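Local coordinates for endo-beta-N-acetylglucosaminidase F1 (Bacteroides thetaiotaomicron VPI-5482, PDB 6TCV), which probably hydrolyses the chitobiose core of high-mannose N-glycans, cleaving between the two N-acetylglucosamine residues as an endo-beta-N-acetylglucosaminidase, at residues Met333-Ala337 against Tyr360-Met365; Leu257-Glu262 against Ala308-Leu312. The protein carries 2 engineered substitutions. All blocks are in the same frame, centred on the assembly; numbering follows the deposited sequence.

Interaction 1 of 2, residues Met333-Ala337 against Tyr360-Met365; sequences MYGVA and YPIGQM
Tyr-334 and Tyr-360 meet twice, once through a hydroxyl and once through their rings. The Tyr-334 OH donates a hydrogen bond to the Tyr-360 backbone O at 2.7 Å, reaching a lone pair in the carbonyl plane with a C=O...donor angle of 143°. The two side chains run past each other in opposite directions, and the rings form an edge-to-face pair: the CE2 edge of Tyr-334 lies over the rim of one Tyr-360 face, with planes 63° apart and Tyr-334 CE2 3.7 Å from Tyr-360 CZ. Ile-362 comes from the opposite direction to Tyr-334, laying its CD1 methyl over a face of the Tyr-334 ring in a CH-pi contact 4.2 Å from the ring centroid. At the ring's edge, Met-365 SD lies 3.5 Å from Tyr-334 OH. The same Ile-362 CD1 also reaches the backbone of 333-337, 3.4 Å from Val-336 O, while Ala-337 CB packs on Gly-363 N at 3.6 Å.

Both segments are irregular loops that follow strands 324-329 and 350-353, parallel neighbours in the TIM-barrel-like catalytic fold expected for this glycosidase family. Cutting Tyr-334 back to an alanine is likely to leave Tyr-360 O without this donor and to open a gap under Ile-362 CD1 and beside the Tyr-360 ring face.

Further out, CG of Tyr-334 stands opposite the backbone N (chi1 -176°), which extends the ring toward 360-365; its side chain also touches Val-327 and Val-351 on the strands beneath. A type II' turn from Ile-362 to Met-365, closed by Met-365 N to Ile-362 O at 3.0 Å, brings their backbones together, and from there both side chains reach Tyr-334. The turn is also tied to Asp-343, whose OD2 accepts a hydrogen bond from Gln-364 N.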
loop_
_atom_site.group_PDB
_atom_site.type_symbol
_atom_site.label_atom_id
_atom_site.label_comp_id
_atom_site.label_asym_id
_atom_site.label_seq_id
_atom_site.Cartn_x
_atom_site.Cartn_y
_atom_site.Cartn_z
ATOM N N MET A 333 7.472 -9.828 11.438
ATOM C CA MET A 333 7.368 -9.097 10.187
ATOM C C MET A 333 7.911 -7.670 10.229
ATOM O O MET A 333 8.193 -7.106 9.156
ATOM C CB MET A 333 5.897 -9.043 9.698
ATOM C CG MET A 333 5.779 -8.774 8.202
ATOM S SD MET A 333 6.459 -10.146 7.216
ATOM C CE MET A 333 7.509 -9.249 6.045
ATOM N N TYR A 334 8.031 -7.063 11.411
ATOM C CA TYR A 334 8.295 -5.633 11.533
ATOM C C TYR A 334 9.198 -5.337 12.698
ATOM O O TYR A 334 9.029 -5.905 13.761
ATOM C CB TYR A 334 6.975 -4.893 11.764
ATOM C CG TYR A 334 7.049 -3.388 11.823
ATOM C CD1 TYR A 334 7.337 -2.614 10.694
ATOM C CD2 TYR A 334 6.795 -2.735 13.001
ATOM C CE1 TYR A 334 7.344 -1.234 10.732
ATOM C CE2 TYR A 334 6.828 -1.318 13.085
ATOM C CZ TYR A 334 7.109 -0.575 11.915
ATOM O OH TYR A 334 7.109 0.806 11.933
ATOM N N GLY A 335 10.121 -4.418 12.506
ATOM C CA GLY A 335 10.938 -3.930 13.603
ATOM C C GLY A 335 12.340 -3.495 13.254
ATOM O O GLY A 335 12.879 -2.649 13.973
ATOM N N VAL A 336 12.924 -4.003 12.203
ATOM C CA VAL A 336 14.256 -3.577 11.758
ATOM C C VAL A 336 14.118 -2.392 10.827
ATOM O O VAL A 336 13.341 -2.418 9.865
ATOM C CB VAL A 336 14.981 -4.749 11.079
ATOM C CG1 VAL A 336 16.194 -4.267 10.287
ATOM C CG2 VAL A 336 15.407 -5.737 12.127
ATOM N N ALA A 337 14.884 -1.346 11.089
ATOM C CA ALA A 337 14.602 -0.050 10.499
ATOM C C ALA A 337 15.568 0.324 9.383
ATOM O O ALA A 337 15.393 1.392 8.760
ATOM C CB ALA A 337 14.685 1.011 11.613
ATOM N N TYR A 360 3.348 1.503 15.517
ATOM C CA TYR A 360 4.353 2.469 15.900
ATOM C C TYR A 360 5.347 2.586 14.755
ATOM O O TYR A 360 5.616 1.605 14.053
ATOM C CB TYR A 360 5.154 2.082 17.190
ATOM C CG TYR A 360 5.875 0.755 17.094
ATOM C CD1 TYR A 360 5.206 -0.478 17.235
ATOM C CD2 TYR A 360 7.223 0.718 16.758
ATOM C CE1 TYR A 360 5.907 -1.686 17.049
ATOM C CE2 TYR A 360 7.885 -0.478 16.576
ATOM C CZ TYR A 360 7.208 -1.648 16.710
ATOM O OH TYR A 360 7.909 -2.846 16.498
ATOM N N PRO A 361 5.943 3.768 14.583
ATOM C CA PRO A 361 6.950 3.982 13.525
ATOM C C PRO A 361 8.346 3.546 13.937
ATOM O O PRO A 361 8.694 3.590 15.126
ATOM C CB PRO A 361 6.907 5.507 13.308
ATOM C CG PRO A 361 6.564 6.021 14.698
ATOM C CD PRO A 361 5.589 5.018 15.283
ATOM N N ILE A 362 9.162 3.197 12.938
ATOM C CA ILE A 362 10.592 2.971 13.144
ATOM C C ILE A 362 11.397 3.809 12.154
ATOM O O ILE A 362 10.886 4.281 11.154
ATOM C CB ILE A 362 10.954 1.481 13.047
ATOM C CG1 ILE A 362 10.673 0.936 11.676
ATOM C CG2 ILE A 362 10.133 0.708 14.100
ATOM C CD1 ILE A 362 11.046 -0.541 11.479
ATOM N N GLY A 363 12.685 3.945 12.408
ATOM C CA GLY A 363 13.494 4.753 11.510
ATOM C C GLY A 363 12.992 6.173 11.420
ATOM O O GLY A 363 12.690 6.802 12.439
ATOM N N GLN A 364 12.920 6.697 10.191
ATOM C CA GLN A 364 12.414 8.042 9.947
ATOM C C GLN A 364 10.900 8.083 9.827
ATOM O O GLN A 364 10.347 9.168 9.619
ATOM C CB GLN A 364 12.995 8.654 8.652
ATOM C CG GLN A 364 14.468 9.014 8.709
ATOM C CD GLN A 364 15.000 9.657 7.429
ATOM O OE1 GLN A 364 14.390 10.564 6.860
ATOM N NE2 GLN A 364 16.150 9.180 6.975
ATOM N N MET A 365 10.213 6.929 9.901
ATOM C CA MET A 365 8.773 6.955 9.753
ATOM C C MET A 365 8.170 7.770 10.889
ATOM O O MET A 365 8.800 8.030 11.915
ATOM C CB MET A 365 8.216 5.537 9.945
ATOM C CG MET A 365 8.712 4.547 8.930
ATOM S SD MET A 365 8.310 2.820 9.316
ATOM C CE MET A 365 6.526 2.793 9.044
#

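Interaction 2 of 2, residues Leu257-Glu262 against Ala308-Leu312; sequences LAQLSE and AAARL
Leu-257 packs against Leu-312, and Ala-258 against Ala-309, on one flank of helix 306-319. CD2 of Leu-257 meets CD2 of Leu-312 at 4.0 Å as the two side chains cross obliquely; with its CG trans to the backbone N (chi1 174°), Leu-312 swings its branch so that CD2 reaches Leu-257 O as well. The methyls of Ala-258 and Ala-309 touch at 3.8 Å, CB to CB, where the backbones come closest. Ala-308 CB faces the loop's carbonyls, 3.4 Å from Ala-258 O. Phe-268 of helix 262-278 packs on Leu-257, Leu-260 and Leu-312, extending this apolar patch.

The polar bridging is done by water, since no direct hydrogen bond crosses between the segments. One water donates to Leu-257 O at 2.8 Å and accepts from Leu-260 N, with a weak further bond to Ala-308 O. A second lies 2.6 Å from Leu-260 O and 3.0 Å from Ala-308 O, with more acceptors about it than it has protons.

Charge enters at the exposed end. The carboxylate of Glu-262 stacks on the guanidinium of Arg-311, planes 13° apart, with OE2 over the centre of one face. Their salt bridge, OE2 to NH1 at 3.6 Å, is therefore electrostatic, with no N-H directed at the oxygen. Arg-311 NH1 forms further salt bridges with Glu-315 and Asp-340.

The loop leads into helix 262-278, N-capped by Ser-261, and the contact places the start of that helix beside helix 306-319, two neighbouring helices around the barrel-like sheet. Small alanine side chains allow close backbone approach, water links Leu-257 O, Leu-260 N and Leu-260 O to Ala-308 O, and the stacked ion pair probably adds attraction that depends little on hydrogen-bond direction.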
loop_
_atom_site.group_PDB
_atom_site.type_symbol
_atom_site.label_atom_id
_atom_site.label_comp_id
_atom_site.label_asym_id
_atom_site.label_seq_id
_atom_site.Cartn_x
_atom_site.Cartn_y
_atom_site.Cartn_z
ATOM N N LEU A 257 7.404 -15.447 5.509
ATOM C CA LEU A 257 7.761 -14.103 5.089
ATOM C C LEU A 257 8.861 -13.487 5.920
ATOM O O LEU A 257 9.431 -12.478 5.481
ATOM C CB LEU A 257 6.517 -13.206 5.128
ATOM C CG LEU A 257 5.368 -13.764 4.280
ATOM C CD1 LEU A 257 4.067 -12.963 4.557
ATOM C CD2 LEU A 257 5.674 -13.695 2.789
ATOM N N ALA A 258 9.194 -14.052 7.084
ATOM C CA ALA A 258 10.276 -13.564 7.935
ATOM C C ALA A 258 11.383 -14.608 8.039
ATOM O O ALA A 258 12.199 -14.552 8.971
ATOM C CB ALA A 258 9.753 -13.177 9.327
ATOM N N GLN A 259 11.477 -15.566 7.086
ATOM C CA GLN A 259 12.498 -16.591 7.176
ATOM C C GLN A 259 13.092 -16.954 5.821
ATOM O O GLN A 259 13.516 -18.097 5.619
ATOM C CB GLN A 259 12.021 -17.852 7.911
ATOM C CG GLN A 259 10.819 -18.557 7.279
ATOM C CD GLN A 259 9.969 -19.330 8.279
ATOM O OE1 GLN A 259 9.622 -18.786 9.331
ATOM N NE2 GLN A 259 9.661 -20.603 8.004
ATOM N N LEU A 260 13.133 -16.006 4.902
ATOM C CA LEU A 260 13.822 -16.181 3.610
ATOM C C LEU A 260 15.251 -15.688 3.747
ATOM O O LEU A 260 15.493 -14.677 4.418
ATOM C CB LEU A 260 13.067 -15.409 2.522
ATOM C CG LEU A 260 11.597 -15.792 2.375
ATOM C CD1 LEU A 260 10.953 -15.036 1.268
ATOM C CD2 LEU A 260 11.391 -17.304 2.161
ATOM N N SER A 261 16.182 -16.428 3.118
ATOM C CA SER A 261 17.545 -15.963 3.003
ATOM C C SER A 261 17.575 -14.700 2.150
ATOM O O SER A 261 16.584 -14.322 1.530
ATOM C CB SER A 261 18.380 -17.053 2.325
ATOM O OG SER A 261 17.895 -17.191 0.999
ATOM N N GLU A 262 18.740 -14.062 2.056
ATOM C CA GLU A 262 18.814 -12.865 1.241
ATOM C C GLU A 262 18.391 -13.154 -0.207
ATOM O O GLU A 262 17.601 -12.408 -0.787
ATOM C CB GLU A 262 20.214 -12.246 1.278
ATOM C CG GLU A 262 20.280 -11.013 0.414
ATOM C CD GLU A 262 21.492 -10.134 0.657
ATOM O OE1 GLU A 262 22.325 -10.501 1.508
ATOM O OE2 GLU A 262 21.594 -9.100 -0.056
ATOM N N ALA A 308 15.294 -10.683 8.492
ATOM C CA ALA A 308 14.931 -11.354 7.254
ATOM C C ALA A 308 13.655 -10.769 6.680
ATOM O O ALA A 308 13.517 -10.634 5.460
ATOM C CB ALA A 308 14.749 -12.867 7.518
ATOM N N ALA A 309 12.700 -10.447 7.541
ATOM C CA ALA A 309 11.477 -9.787 7.108
ATOM C C ALA A 309 11.767 -8.437 6.468
ATOM O O ALA A 309 11.206 -8.089 5.416
ATOM C CB ALA A 309 10.524 -9.626 8.286
ATOM N N ALA A 310 12.628 -7.650 7.105
ATOM C CA ALA A 310 12.972 -6.335 6.548
ATOM C C ALA A 310 13.636 -6.483 5.192
ATOM O O ALA A 310 13.356 -5.709 4.270
ATOM C CB ALA A 310 13.875 -5.572 7.525
ATOM N N ARG A 311 14.530 -7.460 5.051
ATOM C CA ARG A 311 15.126 -7.717 3.739
ATOM C C ARG A 311 14.048 -7.940 2.665
ATOM O O ARG A 311 14.103 -7.358 1.572
ATOM C CB ARG A 311 16.086 -8.900 3.817
ATOM C CG ARG A 311 16.549 -9.457 2.419
ATOM C CD ARG A 311 17.402 -8.445 1.656
ATOM N NE ARG A 311 18.648 -8.168 2.381
ATOM C CZ ARG A 311 19.505 -7.240 2.004
ATOM N NH1 ARG A 311 19.319 -6.508 0.932
ATOM N NH2 ARG A 311 20.575 -6.990 2.769
ATOM N N LEU A 312 13.047 -8.743 2.977
ATOM C CA LEU A 312 11.972 -8.974 2.019
ATOM C C LEU A 312 11.230 -7.689 1.700
ATOM O O LEU A 312 10.949 -7.394 0.530
ATOM C CB LEU A 312 10.975 -10.049 2.535
ATOM C CG LEU A 312 9.737 -10.249 1.658
ATOM C CD1 LEU A 312 10.134 -10.715 0.250
ATOM C CD2 LEU A 312 8.743 -11.201 2.311
HETATM O O HOH W 1 12.091 -13.116 4.765
HETATM O O HOH W 2 15.675 -12.112 3.936
#

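Interaction 2 is a buried contact between a loop and helix 306-319 in the helical layer outside the barrel-like sheet, with its charged Glu-262/Arg-311 end reaching solvent to some degree; interaction 1 is partly buried and joins two loops that follow neighbouring strands. Their chemistry differs accordingly: aromatic packing and one direct hydrogen bond in 333-337 with 360-365, alanine and leucine packing, bridging waters and a stacked ion pair in 257-262 with 308-312. The two touch through residues 333-337: Met-333 O lies 3.5 Å from Ala-309 CB, Met-333 SD 3.7 Å from Leu-257 CB, and Val-336 CB 3.8 Å from Ala-310 CB. Loop 333-337 therefore packs against helix 306-319 and loop 257-262 as well as 360-365.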